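Local coordinates for protein argininosuccinate lyase (PDB 6RXA) that catalyses reversible carbon–nitrogen bond cleavage as an EDDS lyase of the aspartase/fumarase superfamily, and probably splits argininosuccinate into fumarate and arginine, at residues S365-R377 with D429-R443. The protein carries 2 engineered substitutions. Residues are numbered along the deposited sequence; the frame is centred on the assembly and turned at random.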
ATOM      1  N   SER A 365     -27.047 -21.797 -17.629  1.00 15.52           N
ATOM      2  CA  SER A 365     -26.722 -20.465 -18.123  1.00 15.48           C
ATOM      3  C   SER A 365     -27.688 -19.978 -19.203  1.00 16.11           C
ATOM      4  O   SER A 365     -27.683 -18.779 -19.516  1.00 16.03           O
ATOM      5  CB  SER A 365     -25.280 -20.436 -18.631  1.00 15.59           C
ATOM      6  OG  SER A 365     -25.164 -21.092 -19.874  1.00 15.56           O
ATOM      7  N   THR A 366     -28.488 -20.862 -19.791  1.00 16.17           N
ATOM      8  CA  THR A 366     -29.469 -20.465 -20.803  1.00 17.18           C
ATOM      9  C   THR A 366     -30.770 -19.939 -20.209  1.00 18.07           C
ATOM     10  O   THR A 366     -31.695 -19.629 -20.966  1.00 18.99           O
ATOM     11  CB  THR A 366     -29.757 -21.655 -21.726  1.00 18.56           C
ATOM     12  OG1 THR A 366     -30.169 -22.773 -20.927  1.00 18.90           O
ATOM     13  CG2 THR A 366     -28.508 -22.021 -22.522  1.00 18.80           C
ATOM     14  N   MET A 367     -30.879 -19.791 -18.888  1.00 17.51           N
ATOM     15  CA  MET A 367     -32.170 -19.431 -18.310  1.00 18.49           C
ATOM     16  C   MET A 367     -32.578 -17.988 -18.611  1.00 19.23           C
ATOM     17  O   MET A 367     -33.779 -17.690 -18.624  1.00 19.54           O
ATOM     18  CB  MET A 367     -32.186 -19.689 -16.805  1.00 18.40           C
ATOM     19  CG  MET A 367     -32.111 -21.152 -16.430  1.00 19.75           C
ATOM     20  SD  MET A 367     -33.497 -22.113 -17.061  1.00 21.15           S
ATOM     21  CE  MET A 367     -32.673 -23.118 -18.298  1.00 27.96           C
ATOM     22  N   THR A 368     -31.623 -17.080 -18.839  1.00 18.51           N
ATOM     23  CA  THR A 368     -32.011 -15.724 -19.211  1.00 19.09           C
ATOM     24  C   THR A 368     -32.777 -15.733 -20.522  1.00 20.78           C
ATOM     25  O   THR A 368     -33.822 -15.088 -20.650  1.00 19.67           O
ATOM     26  CB  THR A 368     -30.805 -14.801 -19.346  1.00 18.71           C
ATOM     27  OG1 THR A 368     -30.131 -14.670 -18.097  1.00 16.38           O
ATOM     28  CG2 THR A 368     -31.285 -13.410 -19.786  1.00 20.23           C
ATOM     29  N   ASP A 369     -32.287 -16.486 -21.506  1.00 21.44           N
ATOM     30  CA  ASP A 369     -32.996 -16.534 -22.780  1.00 22.58           C
ATOM     31  C   ASP A 369     -34.387 -17.134 -22.628  1.00 21.91           C
ATOM     32  O   ASP A 369     -35.330 -16.705 -23.299  1.00 22.36           O
ATOM     33  CB  ASP A 369     -32.189 -17.264 -23.842  1.00 22.82           C
ATOM     34  CG  ASP A 369     -31.241 -16.332 -24.559  1.00 23.39           C
ATOM     35  OD1 ASP A 369     -30.949 -15.261 -23.985  1.00 23.27           O
ATOM     36  OD2 ASP A 369     -30.809 -16.650 -25.691  1.00 22.56           O
ATOM     37  N   LEU A 370     -34.547 -18.135 -21.752  1.00 20.91           N
ATOM     38  CA  LEU A 370     -35.892 -18.649 -21.480  1.00 22.35           C
ATOM     39  C   LEU A 370     -36.790 -17.556 -20.897  1.00 23.13           C
ATOM     40  O   LEU A 370     -37.958 -17.418 -21.296  1.00 23.06           O
ATOM     41  CB  LEU A 370     -35.808 -19.871 -20.564  1.00 23.28           C
ATOM     42  CG  LEU A 370     -37.094 -20.661 -20.309  1.00 26.09           C
ATOM     43  CD1 LEU A 370     -37.596 -21.285 -21.608  1.00 28.92           C
ATOM     44  CD2 LEU A 370     -36.885 -21.733 -19.251  1.00 25.85           C
ATOM     45  N   THR A 371     -36.251 -16.745 -19.979  1.00 23.18           N
ATOM     46  CA  THR A 371     -37.012 -15.652 -19.375  1.00 24.76           C
ATOM     47  C   THR A 371     -37.360 -14.577 -20.403  1.00 25.33           C
ATOM     48  O   THR A 371     -38.500 -14.088 -20.452  1.00 24.28           O
ATOM     49  CB  THR A 371     -36.181 -15.028 -18.246  1.00 23.73           C
ATOM     50  OG1 THR A 371     -35.695 -16.044 -17.353  1.00 22.53           O
ATOM     51  CG2 THR A 371     -37.009 -14.015 -17.455  1.00 24.07           C
ATOM     52  N   ASP A 372     -36.372 -14.158 -21.205  1.00 25.84           N
ATOM     53  CA  ASP A 372     -36.621 -13.152 -22.230  1.00 25.23           C
ATOM     54  C   ASP A 372     -37.672 -13.634 -23.216  1.00 26.91           C
ATOM     55  O   ASP A 372     -38.475 -12.834 -23.721  1.00 26.27           O
ATOM     56  CB  ASP A 372     -35.332 -12.857 -23.002  1.00 23.70           C
ATOM     57  CG  ASP A 372     -34.365 -11.941 -22.257  1.00 25.54           C
ATOM     58  OD1 ASP A 372     -34.802 -11.074 -21.477  1.00 26.40           O
ATOM     59  OD2 ASP A 372     -33.148 -12.074 -22.487  1.00 25.99           O
ATOM     60  N   MET A 373     -37.685 -14.939 -23.497  1.00 27.71           N
ATOM     61  CA  MET A 373     -38.668 -15.496 -24.417  1.00 27.91           C
ATOM     62  C   MET A 373     -40.079 -15.343 -23.869  1.00 25.89           C
ATOM     63  O   MET A 373     -41.009 -14.999 -24.612  1.00 25.36           O
ATOM     64  CB  MET A 373     -38.337 -16.963 -24.698  1.00 29.12           C
ATOM     65  CG  MET A 373     -39.244 -17.639 -25.720  1.00 29.17           C
ATOM     66  SD  MET A 373     -40.742 -18.291 -24.972  1.00 27.28           S
ATOM     67  CE  MET A 373     -40.116 -19.820 -24.283  1.00 29.65           C
ATOM     68  N   LEU A 374     -40.270 -15.595 -22.569  1.00 23.14           N
ATOM     69  CA  LEU A 374     -41.596 -15.429 -21.987  1.00 24.84           C
ATOM     70  C   LEU A 374     -42.067 -13.983 -22.116  1.00 25.70           C
ATOM     71  O   LEU A 374     -43.195 -13.722 -22.537  1.00 27.73           O
ATOM     72  CB  LEU A 374     -41.606 -15.855 -20.524  1.00 26.33           C
ATOM     73  CG  LEU A 374     -41.188 -17.290 -20.210  1.00 28.20           C
ATOM     74  CD1 LEU A 374     -41.351 -17.562 -18.712  1.00 29.39           C
ATOM     75  CD2 LEU A 374     -41.954 -18.286 -21.035  1.00 28.08           C
ATOM     76  N   VAL A 375     -41.197 -13.030 -21.765  1.00 25.21           N
ATOM     77  CA  VAL A 375     -41.544 -11.615 -21.904  1.00 26.13           C
ATOM     78  C   VAL A 375     -41.911 -11.297 -23.347  1.00 29.32           C
ATOM     79  O   VAL A 375     -42.931 -10.657 -23.623  1.00 32.09           O
ATOM     80  CB  VAL A 375     -40.371 -10.741 -21.423  1.00 25.99           C
ATOM     81  CG1 VAL A 375     -40.624  -9.275 -21.743  1.00 27.53           C
ATOM     82  CG2 VAL A 375     -40.139 -10.944 -19.937  1.00 25.92           C
ATOM     83  N   ARG A 376     -41.077 -11.739 -24.288  1.00 29.90           N
ATOM     84  CA  ARG A 376     -41.269 -11.392 -25.691  1.00 33.90           C
ATOM     85  C   ARG A 376     -42.505 -12.067 -26.269  1.00 32.97           C
ATOM     86  O   ARG A 376     -43.238 -11.455 -27.056  1.00 36.14           O
ATOM     87  CB  ARG A 376     -40.020 -11.801 -26.473  1.00 41.50           C
ATOM     88  CG  ARG A 376     -39.935 -11.263 -27.886  1.00 52.48           C
ATOM     89  CD  ARG A 376     -38.662 -11.762 -28.583  1.00 63.03           C
ATOM     90  NE  ARG A 376     -37.437 -11.223 -27.986  1.00 68.87           N
ATOM     91  CZ  ARG A 376     -36.549 -11.928 -27.279  1.00 61.39           C
ATOM     92  NH1 ARG A 376     -36.720 -13.228 -27.062  1.00 58.28           N
ATOM     93  NH2 ARG A 376     -35.476 -11.320 -26.789  1.00 53.50           N
ATOM     94  N   ARG A 377     -42.767 -13.320 -25.881  1.00 30.97           N
ATOM     95  CA  ARG A 377     -43.850 -14.084 -26.495  1.00 33.15           C
ATOM     96  C   ARG A 377     -45.208 -13.793 -25.868  1.00 38.45           C
ATOM     97  O   ARG A 377     -46.206 -13.672 -26.589  1.00 41.39           O
ATOM     98  CB  ARG A 377     -43.551 -15.583 -26.408  1.00 36.36           C
ATOM     99  CG  ARG A 377     -42.386 -16.039 -27.282  1.00 47.50           C
ATOM    100  CD  ARG A 377     -42.790 -16.195 -28.747  1.00 66.02           C
ATOM    101  NE  ARG A 377     -43.710 -17.313 -28.945  1.00 85.97           N
ATOM    102  CZ  ARG A 377     -44.257 -17.640 -30.112  1.00 99.51           C
ATOM    103  NH1 ARG A 377     -43.981 -16.935 -31.202  1.00102.45           N
ATOM    104  NH2 ARG A 377     -45.084 -18.675 -30.190  1.00104.12           N
ATOM    105  N   ASP A 429     -40.539 -23.052 -28.799  1.00 29.08           N
ATOM    106  CA  ASP A 429     -40.073 -21.811 -28.188  1.00 30.14           C
ATOM    107  C   ASP A 429     -39.059 -22.107 -27.089  1.00 28.19           C
ATOM    108  O   ASP A 429     -38.027 -21.425 -26.963  1.00 27.52           O
ATOM    109  CB  ASP A 429     -41.244 -21.047 -27.571  1.00 32.85           C
ATOM    110  CG  ASP A 429     -42.199 -20.469 -28.604  1.00 37.13           C
ATOM    111  OD1 ASP A 429     -41.762 -20.151 -29.730  1.00 38.21           O
ATOM    112  OD2 ASP A 429     -43.392 -20.315 -28.265  1.00 38.55           O
ATOM    113  N   ILE A 430     -39.353 -23.123 -26.273  1.00 26.65           N
ATOM    114  CA  ILE A 430     -38.482 -23.485 -25.155  1.00 25.19           C
ATOM    115  C   ILE A 430     -37.177 -24.088 -25.663  1.00 25.34           C
ATOM    116  O   ILE A 430     -36.081 -23.691 -25.240  1.00 24.31           O
ATOM    117  CB  ILE A 430     -39.227 -24.440 -24.199  1.00 25.12           C
ATOM    118  CG1 ILE A 430     -40.406 -23.715 -23.549  1.00 25.98           C
ATOM    119  CG2 ILE A 430     -38.275 -24.992 -23.151  1.00 26.27           C
ATOM    120  CD1 ILE A 430     -41.464 -24.640 -22.939  1.00 28.66           C
ATOM    121  N   LYS A 431     -37.269 -25.055 -26.579  1.00 27.70           N
ATOM    122  CA  LYS A 431     -36.075 -25.702 -27.110  1.00 27.14           C
ATOM    123  C   LYS A 431     -35.105 -24.670 -27.673  1.00 25.10           C
ATOM    124  O   LYS A 431     -33.899 -24.708 -27.399  1.00 25.02           O
ATOM    125  CB  LYS A 431     -36.475 -26.702 -28.195  1.00 33.14           C
ATOM    126  CG  LYS A 431     -35.336 -27.565 -28.707  1.00 44.19           C
ATOM    127  CD  LYS A 431     -35.762 -28.371 -29.930  1.00 59.34           C
ATOM    128  CE  LYS A 431     -34.640 -29.267 -30.424  1.00 73.50           C
ATOM    129  NZ  LYS A 431     -34.950 -29.870 -31.750  1.00 84.24           N
ATOM    130  N   ASP A 432     -35.625 -23.723 -28.457  1.00 25.32           N
ATOM    131  CA  ASP A 432     -34.753 -22.720 -29.060  1.00 27.27           C
ATOM    132  C   ASP A 432     -34.173 -21.773 -28.019  1.00 25.34           C
ATOM    133  O   ASP A 432     -33.053 -21.283 -28.188  1.00 24.45           O
ATOM    134  CB  ASP A 432     -35.524 -21.935 -30.121  1.00 41.66           C
ATOM    135  CG  ASP A 432     -34.694 -20.834 -30.743  1.00 76.15           C
ATOM    136  OD1 ASP A 432     -33.676 -21.147 -31.397  1.00 91.28           O
ATOM    137  OD2 ASP A 432     -35.062 -19.653 -30.574  1.00 94.45           O
ATOM    138  N   ALA A 433     -34.914 -21.494 -26.945  1.00 25.11           N
ATOM    139  CA  ALA A 433     -34.385 -20.638 -25.892  1.00 24.17           C
ATOM    140  C   ALA A 433     -33.258 -21.324 -25.129  1.00 23.63           C
ATOM    141  O   ALA A 433     -32.349 -20.652 -24.630  1.00 23.55           O
ATOM    142  CB  ALA A 433     -35.507 -20.242 -24.932  1.00 23.11           C
ATOM    143  N   LEU A 434     -33.295 -22.654 -25.040  1.00 24.04           N
ATOM    144  CA  LEU A 434     -32.325 -23.409 -24.256  1.00 25.30           C
ATOM    145  C   LEU A 434     -31.126 -23.875 -25.068  1.00 24.34           C
ATOM    146  O   LEU A 434     -30.220 -24.508 -24.510  1.00 25.26           O
ATOM    147  CB  LEU A 434     -32.997 -24.636 -23.633  1.00 28.88           C
ATOM    148  CG  LEU A 434     -34.151 -24.374 -22.677  1.00 32.15           C
ATOM    149  CD1 LEU A 434     -34.796 -25.703 -22.267  1.00 34.32           C
ATOM    150  CD2 LEU A 434     -33.706 -23.607 -21.453  1.00 33.41           C
ATOM    151  N   ASP A 435     -31.090 -23.589 -26.357  1.00 22.75           N
ATOM    152  CA  ASP A 435     -29.974 -23.992 -27.201  1.00 22.03           C
ATOM    153  C   ASP A 435     -28.846 -22.998 -26.973  1.00 21.38           C
ATOM    154  O   ASP A 435     -29.005 -21.813 -27.305  1.00 21.36           O
ATOM    155  CB  ASP A 435     -30.437 -23.962 -28.657  1.00 23.08           C
ATOM    156  CG  ASP A 435     -29.347 -24.360 -29.632  1.00 24.83           C
ATOM    157  OD1 ASP A 435     -28.152 -24.153 -29.346  1.00 25.16           O
ATOM    158  OD2 ASP A 435     -29.697 -24.869 -30.721  1.00 26.85           O
ATOM    159  N   PRO A 436     -27.703 -23.406 -26.403  1.00 20.95           N
ATOM    160  CA  PRO A 436     -26.686 -22.405 -26.048  1.00 19.74           C
ATOM    161  C   PRO A 436     -26.084 -21.705 -27.246  1.00 18.90           C
ATOM    162  O   PRO A 436     -25.638 -20.557 -27.122  1.00 19.72           O
ATOM    163  CB  PRO A 436     -25.633 -23.214 -25.269  1.00 20.13           C
ATOM    164  CG  PRO A 436     -25.807 -24.618 -25.755  1.00 22.23           C
ATOM    165  CD  PRO A 436     -27.264 -24.782 -26.077  1.00 22.86           C
ATOM    166  N   TRP A 437     -26.016 -22.369 -28.404  1.00 18.67           N
ATOM    167  CA  TRP A 437     -25.505 -21.689 -29.586  1.00 17.97           C
ATOM    168  C   TRP A 437     -26.480 -20.614 -30.048  1.00 17.24           C
ATOM    169  O   TRP A 437     -26.054 -19.530 -30.465  1.00 17.22           O
ATOM    170  CB  TRP A 437     -25.220 -22.686 -30.709  1.00 19.02           C
ATOM    171  CG  TRP A 437     -24.580 -22.033 -31.906  1.00 20.63           C
ATOM    172  CD1 TRP A 437     -25.052 -22.006 -33.187  1.00 24.33           C
ATOM    173  CD2 TRP A 437     -23.359 -21.287 -31.916  1.00 20.87           C
ATOM    174  NE1 TRP A 437     -24.193 -21.295 -33.998  1.00 24.55           N
ATOM    175  CE2 TRP A 437     -23.142 -20.848 -33.237  1.00 21.99           C
ATOM    176  CE3 TRP A 437     -22.420 -20.951 -30.931  1.00 21.84           C
ATOM    177  CZ2 TRP A 437     -22.031 -20.091 -33.599  1.00 22.84           C
ATOM    178  CZ3 TRP A 437     -21.320 -20.202 -31.296  1.00 23.76           C
ATOM    179  CH2 TRP A 437     -21.135 -19.779 -32.615  1.00 23.47           C
ATOM    180  N   GLN A 438     -27.788 -20.887 -29.965  1.00 18.48           N
ATOM    181  CA  GLN A 438     -28.766 -19.840 -30.256  1.00 18.79           C
ATOM    182  C   GLN A 438     -28.673 -18.693 -29.254  1.00 18.67           C
ATOM    183  O   GLN A 438     -28.944 -17.541 -29.611  1.00 19.35           O
ATOM    184  CB  GLN A 438     -30.188 -20.394 -30.326  1.00 21.01           C
ATOM    185  CG  GLN A 438     -30.398 -21.392 -31.451  1.00 28.57           C
ATOM    186  CD  GLN A 438     -30.080 -20.825 -32.823  1.00 47.40           C
ATOM    187  OE1 GLN A 438     -30.534 -19.740 -33.184  1.00 57.10           O
ATOM    188  NE2 GLN A 438     -29.289 -21.561 -33.591  1.00 56.25           N
ATOM    189  N   ASN A 439     -28.304 -18.979 -27.995  1.00 19.07           N
ATOM    190  CA  ASN A 439     -28.086 -17.891 -27.043  1.00 18.16           C
ATOM    191  C   ASN A 439     -26.979 -16.972 -27.547  1.00 18.05           C
ATOM    192  O   ASN A 439     -27.059 -15.744 -27.411  1.00 19.15           O
ATOM    193  CB  ASN A 439     -27.678 -18.423 -25.661  1.00 17.68           C
ATOM    194  CG  ASN A 439     -28.847 -18.849 -24.811  1.00 18.91           C
ATOM    195  OD1 ASN A 439     -28.983 -18.403 -23.673  1.00 20.18           O
ATOM    196  ND2 ASN A 439     -29.668 -19.734 -25.334  1.00 19.41           N
ATOM    197  N   VAL A 440     -25.910 -17.560 -28.096  1.00 16.82           N
ATOM    198  CA  VAL A 440     -24.804 -16.766 -28.616  1.00 16.02           C
ATOM    199  C   VAL A 440     -25.252 -15.974 -29.833  1.00 16.39           C
ATOM    200  O   VAL A 440     -25.033 -14.761 -29.920  1.00 17.80           O
ATOM    201  CB  VAL A 440     -23.605 -17.675 -28.940  1.00 16.32           C
ATOM    202  CG1 VAL A 440     -22.561 -16.909 -29.702  1.00 16.67           C
ATOM    203  CG2 VAL A 440     -23.004 -18.234 -27.647  1.00 17.22           C
ATOM    204  N   LEU A 441     -25.921 -16.644 -30.775  1.00 17.13           N
ATOM    205  CA  LEU A 441     -26.329 -15.984 -32.011  1.00 18.05           C
ATOM    206  C   LEU A 441     -27.289 -14.831 -31.749  1.00 18.65           C
ATOM    207  O   LEU A 441     -27.254 -13.812 -32.454  1.00 20.25           O
ATOM    208  CB  LEU A 441     -26.960 -17.005 -32.956  1.00 18.77           C
ATOM    209  CG  LEU A 441     -26.024 -18.068 -33.524  1.00 19.89           C
ATOM    210  CD1 LEU A 441     -26.788 -18.994 -34.486  1.00 21.15           C
ATOM    211  CD2 LEU A 441     -24.843 -17.426 -34.213  1.00 20.68           C
ATOM    212  N   ARG A 442     -28.176 -14.970 -30.759  1.00 17.65           N
ATOM    213  CA  ARG A 442     -29.110 -13.889 -30.458  1.00 18.12           C
ATOM    214  C   ARG A 442     -28.417 -12.654 -29.890  1.00 17.59           C
ATOM    215  O   ARG A 442     -28.955 -11.548 -30.017  1.00 19.15           O
ATOM    216  CB  ARG A 442     -30.179 -14.377 -29.476  1.00 19.26           C
ATOM    217  CG  ARG A 442     -31.267 -15.184 -30.156  1.00 21.20           C
ATOM    218  CD  ARG A 442     -32.411 -15.481 -29.217  1.00 22.05           C
ATOM    219  NE  ARG A 442     -32.071 -16.507 -28.238  1.00 22.75           N
ATOM    220  CZ  ARG A 442     -32.300 -17.810 -28.402  1.00 23.80           C
ATOM    221  NH1 ARG A 442     -32.882 -18.267 -29.504  1.00 24.86           N
ATOM    222  NH2 ARG A 442     -31.955 -18.663 -27.446  1.00 24.08           N
ATOM    223  N   ARG A 443     -27.248 -12.814 -29.276  1.00 17.28           N
ATOM    224  CA  ARG A 443     -26.520 -11.702 -28.664  1.00 17.21           C
ATOM    225  C   ARG A 443     -25.580 -11.117 -29.712  1.00 17.95           C
ATOM    226  O   ARG A 443     -24.365 -11.343 -29.703  1.00 17.90           O
ATOM    227  CB  ARG A 443     -25.783 -12.179 -27.421  1.00 17.17           C
ATOM    228  CG  ARG A 443     -26.709 -12.544 -26.265  1.00 17.65           C
ATOM    229  CD  ARG A 443     -25.977 -13.306 -25.159  1.00 17.45           C
ATOM    230  NE  ARG A 443     -26.827 -13.342 -23.971  1.00 18.55           N
ATOM    231  CZ  ARG A 443     -27.926 -14.080 -23.865  1.00 20.42           C
ATOM    232  NH1 ARG A 443     -28.673 -14.028 -22.765  1.00 22.31           N
ATOM    233  NH2 ARG A 443     -28.286 -14.874 -24.864  1.00 20.71           N
TER
HETATM  234  O   HOH W   1     -29.285 -17.125 -21.206  1.00 17.18           O
HETATM  235  O   HOH W   2     -29.918 -25.236 -21.988  1.00 23.64           O
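The carboxylate of Asp369 stacks on the amide of Asn439, their planes 22° apart, and two guanidinium groups meet it with their edges. This salt-bridge network joins helices of the all-helical C-terminal domain of the argininosuccinate lyase family. Arg443 comes end-on: NH1 and NH2 both reach Asp369 OD1, and NH2, at 2.8 Å from OD1, also bonds to OD2. Its chain runs extended from CG to NE. Arg442 grips Asp369 OD2 side-on, with its NE at 2.8 Å and its NH2 at 2.9 Å. Five hydrogen bonds from the two arginines hold the buried carboxylate. Gln438 O lies over the centre of one face of the Arg442 guanidinium, and NH1 forms a salt bridge to Asp432 OD2. Replacing Asp369 by an alanine is likely to leave the two guanidinium groups without their shared anion and less firmly fixed.

The stacked amide of Asn439 does not hydrogen-bond to the carboxylate. Its ND2 donates to Ala433 O and Asp435 O, tying the turn between helices 429-434 and 436-442. Helix 367-377 crosses helix 429-434 at 141°, with Ala433 CB against Leu370 CA at 3.8 Å. Met373 CG is anti to the backbone N (chi1 -176°), and the bent chain lays CE against Asp429 CB. At the far end Arg377, poorly ordered, makes a salt bridge from NH2 to Asp429 OD2. A water bridges Thr366 OG1 and Leu434 O, 2.7 Å from that hydroxyl oxygen.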